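Local coordinates for protein exodeoxyribonuclease III (Neisseria meningitidis, PDB 2JC4) that probably degrades double-stranded DNA from its 3' ends during DNA repair, as a metal-dependent 3'-5' exonuclease of the AP/ExoA family, at residues V104-N108 with Y119-F124; F147-P151 with I166-S170; F197-F201 with K211-D217. All coordinates share one frame; numbering follows the deposited sequence. Where two conformers were deposited one is given.

Contact 1: residues V104-N108 with Y119-F124; sequences VYCVN and YKEQWF. With ACT (acetate ion), chain F.
In the beta-alpha-beta unit formed by strand 99-105, helix 115-135 and strand 141-144, V107 packs between the rings of Y119 and W123 on the helix, just past the strand that carries the predicted active-site residue Y105. One methyl does most of the work: V107 CG2 lies over a face of the Y119 ring, 3.8 Å from its centroid, and also over the five-membered ring of W123, again in a CH-pi contact. With CG1 anti to the backbone N (chi1 -174°), the second methyl is left to rest on Y119 CD2 and K120 CB. Just before it in the chain, C106 SG touches W123 CZ3 at 3.4 Å, approaching the indole obliquely, while C106 CB packs against F124 CZ at 3.5 Å. Y119 OH is held outside the contact by D86. K120 is stretched out along the loop, its CE only 3.0 Å from V107 O, and its ammonium group forms a salt bridge with E172 of helix 170-180. The loop end is polar as well: N108 ND2 donates to an acetate, probably from the crystallisation liquor, and N108 OD1 accepts from E110 N. K120 NZ donates a hydrogen bond to N108 O at 2.8 Å, from 41° above the carbonyl plane.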
ATOM      1  N   VAL A 104      -4.886   0.873  -0.915  1.00 10.30           N
ATOM      2  CA  VAL A 104      -5.388   0.851   0.444  1.00  9.37           C
ATOM      3  C   VAL A 104      -4.373   1.425   1.439  1.00 10.22           C
ATOM      4  O   VAL A 104      -3.174   1.153   1.365  1.00 10.10           O
ATOM      5  CB  VAL A 104      -5.780  -0.615   0.865  1.00  9.73           C
ATOM      6  CG1 VAL A 104      -7.069  -1.039   0.184  1.00  8.37           C
ATOM      7  CG2 VAL A 104      -4.604  -1.678   0.605  1.00  9.27           C
ATOM      8  N   TYR A 105      -4.874   2.220   2.363  1.00  9.75           N
ATOM      9  CA  TYR A 105      -4.140   2.536   3.566  1.00  9.66           C
ATOM     10  C   TYR A 105      -4.944   1.864   4.693  1.00  8.91           C
ATOM     11  O   TYR A 105      -5.950   2.424   5.165  1.00  8.88           O
ATOM     12  CB  TYR A 105      -4.011   4.072   3.784  1.00  9.61           C
ATOM     13  CG  TYR A 105      -3.466   4.325   5.161  1.00 10.62           C
ATOM     14  CD1 TYR A 105      -2.323   3.641   5.589  1.00  8.74           C
ATOM     15  CD2 TYR A 105      -4.128   5.174   6.078  1.00 10.79           C
ATOM     16  CE1 TYR A 105      -1.814   3.819   6.897  1.00 11.07           C
ATOM     17  CE2 TYR A 105      -3.606   5.366   7.387  1.00 10.03           C
ATOM     18  CZ  TYR A 105      -2.471   4.660   7.776  1.00 12.02           C
ATOM     19  OH  TYR A 105      -1.957   4.767   9.059  1.00 14.52           O
ATOM     20  N   CYS A 106      -4.557   0.635   5.069  1.00  8.87           N
ATOM     21  CA  CYS A 106      -5.388  -0.190   5.941  1.00  9.38           C
ATOM     22  C   CYS A 106      -5.264   0.283   7.374  1.00 10.05           C
ATOM     23  O   CYS A 106      -4.229   0.861   7.777  1.00 10.52           O
ATOM     24  CB  CYS A 106      -4.989  -1.668   5.886  1.00  9.06           C
ATOM     25  SG  CYS A 106      -5.196  -2.391   4.230  1.00 11.06           S
ATOM     26  N   VAL A 107      -6.297  -0.010   8.146  1.00 10.69           N
ATOM     27  CA  VAL A 107      -6.322   0.364   9.565  1.00 11.78           C
ATOM     28  C   VAL A 107      -5.112  -0.193  10.328  1.00 11.53           C
ATOM     29  O   VAL A 107      -4.862  -1.402  10.329  1.00 11.72           O
ATOM     30  CB  VAL A 107      -7.641  -0.081  10.252  1.00 11.99           C
ATOM     31  CG1 VAL A 107      -7.706   0.444  11.682  1.00 10.36           C
ATOM     32  CG2 VAL A 107      -8.845   0.407   9.439  1.00 11.53           C
ATOM     33  N   ASN A 108      -4.393   0.692  11.013  1.00 10.92           N
ATOM     34  CA  ASN A 108      -3.291   0.278  11.855  1.00 10.81           C
ATOM     35  C   ASN A 108      -3.755  -0.695  12.943  1.00 10.99           C
ATOM     36  O   ASN A 108      -3.238  -1.817  13.036  1.00 10.71           O
ATOM     37  CB  ASN A 108      -2.565   1.502  12.445  1.00 11.41           C
ATOM     38  CG  ASN A 108      -1.364   1.102  13.329  1.00 13.05           C
ATOM     39  OD1 ASN A 108      -1.535   0.477  14.382  1.00 12.31           O
ATOM     40  ND2 ASN A 108      -0.162   1.423  12.870  1.00 11.97           N
ATOM     41  N   TYR A 119     -12.359  -1.884  14.888  1.00 13.09           N
ATOM     42  CA  TYR A 119     -12.460  -1.125  13.631  1.00 12.83           C
ATOM     43  C   TYR A 119     -11.664  -1.850  12.560  1.00 12.09           C
ATOM     44  O   TYR A 119     -12.192  -2.123  11.494  1.00 13.09           O
ATOM     45  CB  TYR A 119     -12.022   0.326  13.808  1.00 12.39           C
ATOM     46  CG  TYR A 119     -11.873   1.182  12.550  1.00 13.80           C
ATOM     47  CD1 TYR A 119     -12.850   1.183  11.530  1.00 17.29           C
ATOM     48  CD2 TYR A 119     -10.765   2.026  12.406  1.00 13.99           C
ATOM     49  CE1 TYR A 119     -12.685   1.997  10.369  1.00 16.50           C
ATOM     50  CE2 TYR A 119     -10.599   2.826  11.285  1.00 14.43           C
ATOM     51  CZ  TYR A 119     -11.562   2.791  10.261  1.00 13.79           C
ATOM     52  OH  TYR A 119     -11.383   3.605   9.173  1.00 12.65           O
ATOM     53  N   LYS A 120     -10.410  -2.201  12.851  1.00 12.10           N
ATOM     54  CA  LYS A 120      -9.578  -2.914  11.881  1.00 11.00           C
ATOM     55  C   LYS A 120     -10.282  -4.165  11.345  1.00 11.45           C
ATOM     56  O   LYS A 120     -10.273  -4.414  10.135  1.00 10.78           O
ATOM     57  CB  LYS A 120      -8.208  -3.306  12.470  1.00 10.11           C
ATOM     58  CG  LYS A 120      -7.194  -3.784  11.427  1.00  9.98           C
ATOM     59  CD  LYS A 120      -5.805  -4.046  12.067  1.00 11.96           C
ATOM     60  CE  LYS A 120      -4.709  -4.292  10.995  1.00 10.16           C
ATOM     61  NZ  LYS A 120      -3.321  -4.241  11.559  1.00 10.24           N
ATOM     62  N   GLU A 121     -10.859  -4.969  12.251  1.00 12.08           N
ATOM     63  CA  GLU A 121     -11.552  -6.205  11.857  1.00 13.59           C
ATOM     64  C   GLU A 121     -12.702  -5.905  10.911  1.00 13.78           C
ATOM     65  O   GLU A 121     -12.842  -6.549   9.886  1.00 13.66           O
ATOM     66  CB  GLU A 121     -12.061  -6.956  13.099  1.00 14.81           C
ATOM     67  CG  GLU A 121     -12.812  -8.269  12.817  1.00 16.54           C
ATOM     68  CD  GLU A 121     -13.337  -8.915  14.095  1.00 22.43           C
ATOM     69  OE1 GLU A 121     -13.363  -8.275  15.161  1.00 22.65           O
ATOM     70  OE2 GLU A 121     -13.712 -10.089  14.023  1.00 26.43           O
ATOM     71  N   GLN A 122     -13.538  -4.925  11.258  1.00 13.99           N
ATOM     72  CA  GLN A 122     -14.747  -4.669  10.456  1.00 14.72           C
ATOM     73  C   GLN A 122     -14.343  -4.089   9.096  1.00 13.97           C
ATOM     74  O   GLN A 122     -14.994  -4.348   8.073  1.00 14.14           O
ATOM     75  CB  GLN A 122     -15.652  -3.670  11.184  1.00 15.46           C
ATOM     76  CG  GLN A 122     -16.062  -4.085  12.635  1.00 21.56           C
ATOM     77  CD  GLN A 122     -16.693  -2.924  13.455  1.00 27.46           C
ATOM     78  OE1 GLN A 122     -16.229  -1.770  13.424  1.00 30.72           O
ATOM     79  NE2 GLN A 122     -17.754  -3.245  14.201  1.00 30.98           N
ATOM     80  N   TRP A 123     -13.303  -3.262   9.113  1.00 12.83           N
ATOM     81  CA  TRP A 123     -12.802  -2.576   7.927  1.00 12.45           C
ATOM     82  C   TRP A 123     -12.217  -3.630   6.951  1.00 12.83           C
ATOM     83  O   TRP A 123     -12.503  -3.624   5.749  1.00 10.99           O
ATOM     84  CB  TRP A 123     -11.772  -1.500   8.338  1.00 11.83           C
ATOM     85  CG  TRP A 123     -11.321  -0.647   7.201  1.00 13.01           C
ATOM     86  CD1 TRP A 123     -11.850   0.562   6.803  1.00 12.89           C
ATOM     87  CD2 TRP A 123     -10.278  -0.948   6.293  1.00 12.35           C
ATOM     88  NE1 TRP A 123     -11.166   1.035   5.700  1.00 13.48           N
ATOM     89  CE2 TRP A 123     -10.216   0.108   5.356  1.00 14.75           C
ATOM     90  CE3 TRP A 123      -9.407  -2.026   6.149  1.00 14.14           C
ATOM     91  CZ2 TRP A 123      -9.308   0.117   4.307  1.00 12.65           C
ATOM     92  CZ3 TRP A 123      -8.493  -2.001   5.103  1.00 13.54           C
ATOM     93  CH2 TRP A 123      -8.449  -0.935   4.212  1.00 13.87           C
ATOM     94  N   PHE A 124     -11.402  -4.549   7.459  1.00 12.04           N
ATOM     95  CA  PHE A 124     -10.898  -5.622   6.583  1.00 11.94           C
ATOM     96  C   PHE A 124     -11.997  -6.514   5.975  1.00 12.62           C
ATOM     97  O   PHE A 124     -11.874  -6.978   4.813  1.00 13.09           O
ATOM     98  CB  PHE A 124      -9.838  -6.453   7.307  1.00 12.60           C
ATOM     99  CG  PHE A 124      -8.433  -5.935   7.099  1.00 11.39           C
ATOM    100  CD1 PHE A 124      -7.891  -4.957   7.949  1.00  9.37           C
ATOM    101  CD2 PHE A 124      -7.671  -6.401   6.034  1.00 11.74           C
ATOM    102  CE1 PHE A 124      -6.612  -4.454   7.770  1.00  8.37           C
ATOM    103  CE2 PHE A 124      -6.362  -5.901   5.828  1.00 12.57           C
ATOM    104  CZ  PHE A 124      -5.825  -4.946   6.698  1.00  9.44           C
TER
HETATM  105  C   ACT F1260       3.315   1.303  12.445  1.00 18.00           C
HETATM  106  O   ACT F1260       2.816   0.827  13.486  1.00 20.08           O
HETATM  107  OXT ACT F1260       3.432   2.554  12.372  1.00 17.68           O
HETATM  108  CH3 ACT F1260       3.720   0.357  11.373  1.00 16.18           C

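Contact 2: residues F147-P151 with I166-S170. With ACT (acetate ion), chain F.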
ATOM      1  N   PHE A 147      -0.767  -2.498   4.379  1.00  8.00           N
ATOM      2  CA  PHE A 147      -1.768  -3.383   4.934  1.00  8.38           C
ATOM      3  C   PHE A 147      -1.661  -3.389   6.453  1.00  9.22           C
ATOM      4  O   PHE A 147      -2.586  -3.828   7.098  1.00  9.35           O
ATOM      5  CB  PHE A 147      -1.638  -4.824   4.391  1.00  8.86           C
ATOM      6  CG  PHE A 147      -2.048  -4.959   2.964  1.00 11.69           C
ATOM      7  CD1 PHE A 147      -1.167  -4.550   1.950  1.00 11.04           C
ATOM      8  CD2 PHE A 147      -3.310  -5.492   2.616  1.00 11.77           C
ATOM      9  CE1 PHE A 147      -1.528  -4.625   0.607  1.00 11.46           C
ATOM     10  CE2 PHE A 147      -3.672  -5.589   1.259  1.00 13.52           C
ATOM     11  CZ  PHE A 147      -2.759  -5.163   0.257  1.00 10.55           C
ATOM     12  N   ASN A 148      -0.564  -2.859   7.009  1.00  9.69           N
ATOM     13  CA  ASN A 148      -0.382  -2.872   8.468  1.00 11.16           C
ATOM     14  C   ASN A 148      -0.520  -4.274   9.042  1.00 10.86           C
ATOM     15  O   ASN A 148      -0.923  -4.453  10.174  1.00  9.41           O
ATOM     16  CB  ASN A 148      -1.370  -1.906   9.149  1.00 10.64           C
ATOM     17  CG  ASN A 148      -0.793  -0.520   9.308  1.00 12.46           C
ATOM     18  OD1 ASN A 148       0.318  -0.353   9.872  1.00 11.36           O
ATOM     19  ND2 ASN A 148      -1.511   0.485   8.818  1.00  9.09           N
ATOM     20  N   ILE A 149      -0.147  -5.262   8.224  1.00 11.40           N
ATOM     21  CA  ILE A 149      -0.117  -6.662   8.627  1.00 10.26           C
ATOM     22  C   ILE A 149       1.131  -7.281   7.990  1.00 10.81           C
ATOM     23  O   ILE A 149       1.398  -7.136   6.757  1.00  9.95           O
ATOM     24  CB  ILE A 149      -1.387  -7.462   8.205  1.00  9.81           C
ATOM     25  CG1 ILE A 149      -2.662  -6.911   8.874  1.00  9.24           C
ATOM     26  CG2 ILE A 149      -1.185  -9.018   8.515  1.00 10.14           C
ATOM     27  CD1 ILE A 149      -3.932  -7.523   8.270  1.00 11.99           C
ATOM     28  N   ALA A 150       1.873  -7.981   8.849  1.00 10.93           N
ATOM     29  CA  ALA A 150       3.075  -8.717   8.500  1.00 10.61           C
ATOM     30  C   ALA A 150       2.678 -10.193   8.369  1.00 10.59           C
ATOM     31  O   ALA A 150       2.361 -10.849   9.361  1.00 12.42           O
ATOM     32  CB  ALA A 150       4.115  -8.522   9.596  1.00  8.70           C
ATOM     33  N   PRO A 151       2.629 -10.706   7.135  1.00 11.06           N
ATOM     34  CA  PRO A 151       1.982 -12.007   6.907  1.00 11.43           C
ATOM     35  C   PRO A 151       2.511 -13.229   7.669  1.00 11.81           C
ATOM     36  O   PRO A 151       1.707 -14.107   7.995  1.00 11.74           O
ATOM     37  CB  PRO A 151       2.143 -12.210   5.396  1.00 11.71           C
ATOM     38  CG  PRO A 151       2.117 -10.801   4.844  1.00 11.03           C
ATOM     39  CD  PRO A 151       3.039 -10.087   5.864  1.00 11.16           C
ATOM     40  N   ILE A 166       0.390  -6.224  17.774  1.00 13.28           N
ATOM     41  CA  ILE A 166      -0.145  -5.515  16.603  1.00 12.93           C
ATOM     42  C   ILE A 166       0.764  -5.769  15.373  1.00 12.83           C
ATOM     43  O   ILE A 166       1.990  -5.866  15.493  1.00 12.64           O
ATOM     44  CB  ILE A 166      -0.381  -3.983  16.923  1.00 13.03           C
ATOM     45  CG1 ILE A 166      -1.337  -3.300  15.902  1.00 10.75           C
ATOM     46  CG2 ILE A 166       0.971  -3.231  17.057  1.00 13.34           C
ATOM     47  CD1 ILE A 166      -2.809  -3.878  15.830  1.00 10.45           C
ATOM     48  N   HIS A 167       0.140  -5.903  14.210  1.00 12.34           N
ATOM     49  CA  HIS A 167       0.784  -6.198  12.927  1.00 11.64           C
ATOM     50  C   HIS A 167       1.144  -7.649  12.687  1.00 11.79           C
ATOM     51  O   HIS A 167       1.120  -8.093  11.542  1.00 11.29           O
ATOM     52  CB  HIS A 167       2.018  -5.315  12.617  1.00 11.54           C
ATOM     53  CG  HIS A 167       1.777  -3.853  12.769  1.00 12.55           C
ATOM     54  ND1 HIS A 167       0.694  -3.209  12.201  1.00 11.50           N
ATOM     55  CD2 HIS A 167       2.465  -2.904  13.460  1.00 13.27           C
ATOM     56  CE1 HIS A 167       0.735  -1.926  12.521  1.00 15.35           C
ATOM     57  NE2 HIS A 167       1.803  -1.712  13.274  1.00 14.98           N
ATOM     58  N   CYS A 168       1.488  -8.370  13.755  0.50 11.40           N
ATOM     59  CA  CYS A 168       2.003  -9.738  13.645  0.50 11.21           C
ATOM     60  C   CYS A 168       1.144 -10.824  14.316  0.50 11.23           C
ATOM     61  O   CYS A 168       1.622 -11.954  14.518  0.50 10.45           O
ATOM     62  CB  CYS A 168       3.413  -9.783  14.250  0.50 11.44           C
ATOM     63  SG  CYS A 168       4.528  -8.585  13.508  0.50 11.59           S
ATOM     64  N   SER A 169      -0.091 -10.492  14.679  1.00 11.11           N
ATOM     65  CA  SER A 169      -0.972 -11.463  15.352  1.00 11.58           C
ATOM     66  C   SER A 169      -1.560 -12.500  14.400  1.00 12.08           C
ATOM     67  O   SER A 169      -1.726 -12.267  13.179  1.00 12.25           O
ATOM     68  CB  SER A 169      -2.112 -10.763  16.139  1.00 10.98           C
ATOM     69  OG  SER A 169      -3.094 -10.227  15.254  1.00 10.69           O
ATOM     70  N   SER A 170      -1.864 -13.659  14.961  1.00 12.81           N
ATOM     71  CA  SER A 170      -2.514 -14.746  14.225  1.00 14.47           C
ATOM     72  C   SER A 170      -3.825 -14.298  13.570  1.00 13.74           C
ATOM     73  O   SER A 170      -4.101 -14.613  12.387  1.00 13.26           O
ATOM     74  CB  SER A 170      -2.715 -15.955  15.153  1.00 15.53           C
ATOM     75  OG  SER A 170      -3.562 -15.639  16.271  1.00 21.14           O
TER
HETATM   76  C   ACT F1260       3.315   1.303  12.445  1.00 18.00           C
HETATM   77  O   ACT F1260       2.816   0.827  13.486  1.00 20.08           O
HETATM   78  OXT ACT F1260       3.432   2.554  12.372  1.00 17.68           O
HETATM   79  CH3 ACT F1260       3.720   0.357  11.373  1.00 16.18           C
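H167 lays its imidazole alongside N148, predicted to bind metal and to stabilise the transition state, where two irregular pieces of the long loop between strand 141-144 and helix 170-180 come together. H167 CB passes 3.9 Å from N148 O. The chi1 of -51° sets CG anti to the carbonyl carbon and swings the ring beside the asparagine. ND1 then donates to N148 O at 2.9 Å; the acceptor is close to the ring plane, but ND1 stands 52° above the plane of the carbonyl. Next round the ring, CE1 meets N148 OD1 at 3.1 Å, with the amide and imidazole planes 17° apart. At the tip, NE2 donates to an oxygen of an acetate, probably from the crystallisation liquor, at 2.7 Å. The backbone closes the contact: A150 N gives H167 O a nearly straight bond of 2.8 Å, and A150 CB packs near C168, which is modelled in two conformers and forms the disulfide with C156. N148 O also accepts from K120 NZ, and N148 ND2 donates to C106 O, so the N148 carbonyl and side-chain amide are both tied to contact 1. With both ring nitrogens acting as donors, the imidazole is probably protonated, and its positive charge would suit the anion it holds.

Contact 3: residues F197-F201 with K211-D217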
ATOM      1  N   PHE A 197      12.348  -9.003   3.808  1.00 11.92           N
ATOM      2  CA  PHE A 197      12.103  -7.873   2.929  1.00 11.38           C
ATOM      3  C   PHE A 197      11.257  -6.840   3.644  1.00 10.87           C
ATOM      4  O   PHE A 197      10.124  -6.548   3.232  1.00  9.88           O
ATOM      5  CB  PHE A 197      11.445  -8.323   1.622  1.00 12.19           C
ATOM      6  CG  PHE A 197      12.369  -9.144   0.759  1.00 13.11           C
ATOM      7  CD1 PHE A 197      12.490 -10.523   0.978  1.00 13.63           C
ATOM      8  CD2 PHE A 197      13.130  -8.542  -0.250  1.00 13.20           C
ATOM      9  CE1 PHE A 197      13.349 -11.312   0.185  1.00 16.34           C
ATOM     10  CE2 PHE A 197      14.004  -9.304  -1.039  1.00 15.67           C
ATOM     11  CZ  PHE A 197      14.117 -10.681  -0.826  1.00 15.77           C
ATOM     12  N   TYR A 198      11.800  -6.270   4.724  1.00 10.39           N
ATOM     13  CA  TYR A 198      11.011  -5.278   5.489  1.00 10.24           C
ATOM     14  C   TYR A 198      10.731  -3.984   4.707  1.00 10.32           C
ATOM     15  O   TYR A 198      11.573  -3.509   3.925  1.00  9.86           O
ATOM     16  CB  TYR A 198      11.725  -4.911   6.778  1.00 10.23           C
ATOM     17  CG  TYR A 198      12.143  -6.103   7.614  1.00 10.56           C
ATOM     18  CD1 TYR A 198      11.289  -7.187   7.812  1.00 11.76           C
ATOM     19  CD2 TYR A 198      13.379  -6.117   8.231  1.00 12.00           C
ATOM     20  CE1 TYR A 198      11.663  -8.266   8.631  1.00 12.49           C
ATOM     21  CE2 TYR A 198      13.768  -7.208   9.027  1.00 13.29           C
ATOM     22  CZ  TYR A 198      12.905  -8.267   9.207  1.00 13.15           C
ATOM     23  OH  TYR A 198      13.302  -9.323   9.997  1.00 12.85           O
ATOM     24  N   THR A 199       9.546  -3.401   4.930  1.00  9.69           N
ATOM     25  CA  THR A 199       9.145  -2.190   4.202  1.00  7.83           C
ATOM     26  C   THR A 199       8.907  -1.009   5.133  1.00  9.96           C
ATOM     27  O   THR A 199       8.761   0.114   4.659  1.00  9.75           O
ATOM     28  CB  THR A 199       7.836  -2.442   3.426  1.00  8.64           C
ATOM     29  OG1 THR A 199       6.802  -2.720   4.355  1.00  7.48           O
ATOM     30  CG2 THR A 199       7.977  -3.677   2.461  1.00  5.92           C
ATOM     31  N   TRP A 200       8.796  -1.276   6.449  1.00 10.50           N
ATOM     32  CA  TRP A 200       8.628  -0.241   7.452  1.00 10.38           C
ATOM     33  C   TRP A 200       9.689  -0.424   8.521  1.00 10.42           C
ATOM     34  O   TRP A 200       9.963  -1.560   8.913  1.00  9.89           O
ATOM     35  CB  TRP A 200       7.248  -0.334   8.122  1.00 11.73           C
ATOM     36  CG  TRP A 200       7.134   0.596   9.285  1.00 11.91           C
ATOM     37  CD1 TRP A 200       6.965   1.954   9.249  1.00 13.83           C
ATOM     38  CD2 TRP A 200       7.200   0.233  10.666  1.00 13.18           C
ATOM     39  NE1 TRP A 200       6.929   2.450  10.522  1.00 12.46           N
ATOM     40  CE2 TRP A 200       7.073   1.421  11.413  1.00 14.47           C
ATOM     41  CE3 TRP A 200       7.365  -0.991  11.345  1.00 13.03           C
ATOM     42  CZ2 TRP A 200       7.082   1.436  12.822  1.00 12.60           C
ATOM     43  CZ3 TRP A 200       7.369  -0.991  12.745  1.00 14.89           C
ATOM     44  CH2 TRP A 200       7.229   0.232  13.473  1.00 14.00           C
ATOM     45  N   PHE A 201      10.320   0.676   8.926  1.00 10.02           N
ATOM     46  CA  PHE A 201      11.307   0.663   9.998  1.00 10.05           C
ATOM     47  C   PHE A 201      10.974   1.855  10.911  1.00 10.03           C
ATOM     48  O   PHE A 201      10.893   2.998  10.454  1.00  8.46           O
ATOM     49  CB  PHE A 201      12.733   0.828   9.432  1.00 10.37           C
ATOM     50  CG  PHE A 201      13.109  -0.176   8.352  1.00  8.93           C
ATOM     51  CD1 PHE A 201      12.667   0.007   7.011  1.00 10.08           C
ATOM     52  CD2 PHE A 201      13.932  -1.266   8.661  1.00 10.38           C
ATOM     53  CE1 PHE A 201      13.023  -0.920   6.018  1.00  9.74           C
ATOM     54  CE2 PHE A 201      14.306  -2.207   7.653  1.00 10.58           C
ATOM     55  CZ  PHE A 201      13.858  -2.018   6.350  1.00  9.35           C
ATOM     56  N   LYS A 211      18.589  -2.368  10.503  1.00 11.73           N
ATOM     57  CA  LYS A 211      17.991  -3.384   9.594  1.00 11.42           C
ATOM     58  C   LYS A 211      16.745  -4.073  10.200  1.00 11.66           C
ATOM     59  O   LYS A 211      16.361  -5.178   9.781  1.00 11.12           O
ATOM     60  CB  LYS A 211      19.027  -4.449   9.165  1.00 11.83           C
ATOM     61  CG  LYS A 211      20.376  -3.921   8.635  1.00 14.21           C
ATOM     62  CD  LYS A 211      21.243  -5.043   7.982  1.00 16.58           C
ATOM     63  CE  LYS A 211      20.746  -5.428   6.589  1.00 17.36           C
ATOM     64  NZ  LYS A 211      20.985  -4.379   5.564  1.00 19.27           N
ATOM     65  N   LEU A 212      16.103  -3.405  11.168  1.00 11.07           N
ATOM     66  CA  LEU A 212      15.045  -4.010  11.990  1.00 10.65           C
ATOM     67  C   LEU A 212      13.675  -3.411  11.623  1.00 10.08           C
ATOM     68  O   LEU A 212      13.385  -2.266  11.911  1.00 10.15           O
ATOM     69  CB  LEU A 212      15.363  -3.814  13.483  1.00 10.54           C
ATOM     70  CG  LEU A 212      16.671  -4.529  13.956  1.00 12.22           C
ATOM     71  CD1 LEU A 212      16.851  -4.390  15.436  1.00 12.32           C
ATOM     72  CD2 LEU A 212      16.772  -6.019  13.541  1.00 12.17           C
ATOM     73  N   GLY A 213      12.841  -4.198  10.967  1.00 10.09           N
ATOM     74  CA  GLY A 213      11.573  -3.676  10.448  1.00 10.72           C
ATOM     75  C   GLY A 213      10.479  -4.745  10.310  1.00 10.55           C
ATOM     76  O   GLY A 213      10.634  -5.894  10.764  1.00 11.20           O
ATOM     77  N   LEU A 214       9.348  -4.334   9.732  1.00 10.44           N
ATOM     78  CA  LEU A 214       8.229  -5.210   9.370  1.00  9.58           C
ATOM     79  C   LEU A 214       7.981  -5.132   7.841  1.00 10.37           C
ATOM     80  O   LEU A 214       8.162  -4.079   7.219  1.00 11.19           O
ATOM     81  CB  LEU A 214       6.957  -4.818  10.115  1.00  8.73           C
ATOM     82  CG  LEU A 214       7.066  -4.618  11.646  1.00  9.34           C
ATOM     83  CD1 LEU A 214       5.714  -4.149  12.116  1.00 10.14           C
ATOM     84  CD2 LEU A 214       7.446  -5.893  12.345  1.00 13.16           C
ATOM     85  N   ARG A 215       7.595  -6.256   7.251  1.00 10.04           N
ATOM     86  CA  ARG A 215       7.045  -6.237   5.886  1.00  8.60           C
ATOM     87  C   ARG A 215       5.539  -6.099   5.957  1.00  8.35           C
ATOM     88  O   ARG A 215       4.826  -7.099   6.114  1.00  8.52           O
ATOM     89  CB  ARG A 215       7.432  -7.488   5.071  1.00  8.16           C
ATOM     90  CG  ARG A 215       7.035  -7.404   3.593  1.00  8.66           C
ATOM     91  CD  ARG A 215       7.424  -8.683   2.802  1.00  9.88           C
ATOM     92  NE  ARG A 215       6.601  -9.829   3.205  1.00 10.69           N
ATOM     93  CZ  ARG A 215       5.635 -10.359   2.441  1.00 11.75           C
ATOM     94  NH1 ARG A 215       5.390  -9.869   1.235  1.00  8.61           N
ATOM     95  NH2 ARG A 215       4.937 -11.394   2.871  1.00  8.68           N
ATOM     96  N   ILE A 216       5.055  -4.865   5.818  1.00  8.60           N
ATOM     97  CA  ILE A 216       3.613  -4.574   5.900  1.00  9.33           C
ATOM     98  C   ILE A 216       3.038  -3.896   4.676  1.00  9.58           C
ATOM     99  O   ILE A 216       1.807  -3.702   4.592  1.00 11.04           O
ATOM    100  CB  ILE A 216       3.271  -3.740   7.173  1.00 10.51           C
ATOM    101  CG1 ILE A 216       4.093  -2.425   7.209  1.00  8.81           C
ATOM    102  CG2 ILE A 216       3.516  -4.628   8.470  1.00 10.04           C
ATOM    103  CD1 ILE A 216       3.757  -1.515   8.429  1.00 11.70           C
ATOM    104  N   ASP A 217       3.909  -3.487   3.754  1.00  8.23           N
ATOM    105  CA  ASP A 217       3.466  -2.932   2.487  1.00  9.44           C
ATOM    106  C   ASP A 217       3.567  -3.986   1.394  1.00  9.07           C
ATOM    107  O   ASP A 217       4.679  -4.543   1.134  1.00  8.92           O
ATOM    108  CB  ASP A 217       4.332  -1.713   2.145  1.00  9.68           C
ATOM    109  CG  ASP A 217       4.254  -0.642   3.218  1.00 11.72           C
ATOM    110  OD1 ASP A 217       3.330   0.170   3.120  1.00 12.34           O
ATOM    111  OD2 ASP A 217       5.150  -0.578   4.106  1.00  9.83           O
TER
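A classic beta bulge joins the two loops: T199 and W200 both face L214, whose carbonyl oxygen takes T199 N at 2.8 Å and W200 N at 3.0 Å. The return bond from L214 N to W200 O completes a single antiparallel bridge. W200 has its CG anti to the backbone N (chi1 172°), which carries the indole alongside L214; its CZ3 lies 3.6 Å from L214 CD1, while CB meets I216 CD1. The W200 ring also meets that of H247, predicted to bind metal, and NE1 makes a weak hydrogen bond to the magnesium-binding residue D246. Y198 turns a ring face to the G213 carbonyl, with G213 O 3.2 Å above the plane and over the centre, and K211 O at its edge. G213 fits closely here, its CA only 3.1 Å from W200 O. T199 turns its hydroxyl between backbone N and carbonyl carbon (chi1 63°), toward D217, a residue predicted to be important for catalysis whose OD2 is also hydrogen-bonded to H247 ND1. There T199 OG1 accepts from I216 N at 3.1 Å and donates to D217 OD2 at 2.7 Å, which accepts through its anti lone pair.

Following the chain, contact 1 closes the connection from strand 99-105 into helix 115-135. Contact 2 draws together the two ends of the loop between strand 141-144 and helix 170-180. Contact 3 closes the excursion around helix 207-210, before strand 217-221. The three loops follow in series; none nest or cross. In space contact 2 sits in the middle: F147 O packs on C106 and F124 of contact 1, and F147 N bonds to I216 O of contact 3. Contacts 1 and 3 do not touch. Together they tie loops at the ends of strands 99-105, 141-144 and 217-221 of one sheet near predicted catalytic residues; segment 197-201 also bonds to the loop before strand 250-254 of the other.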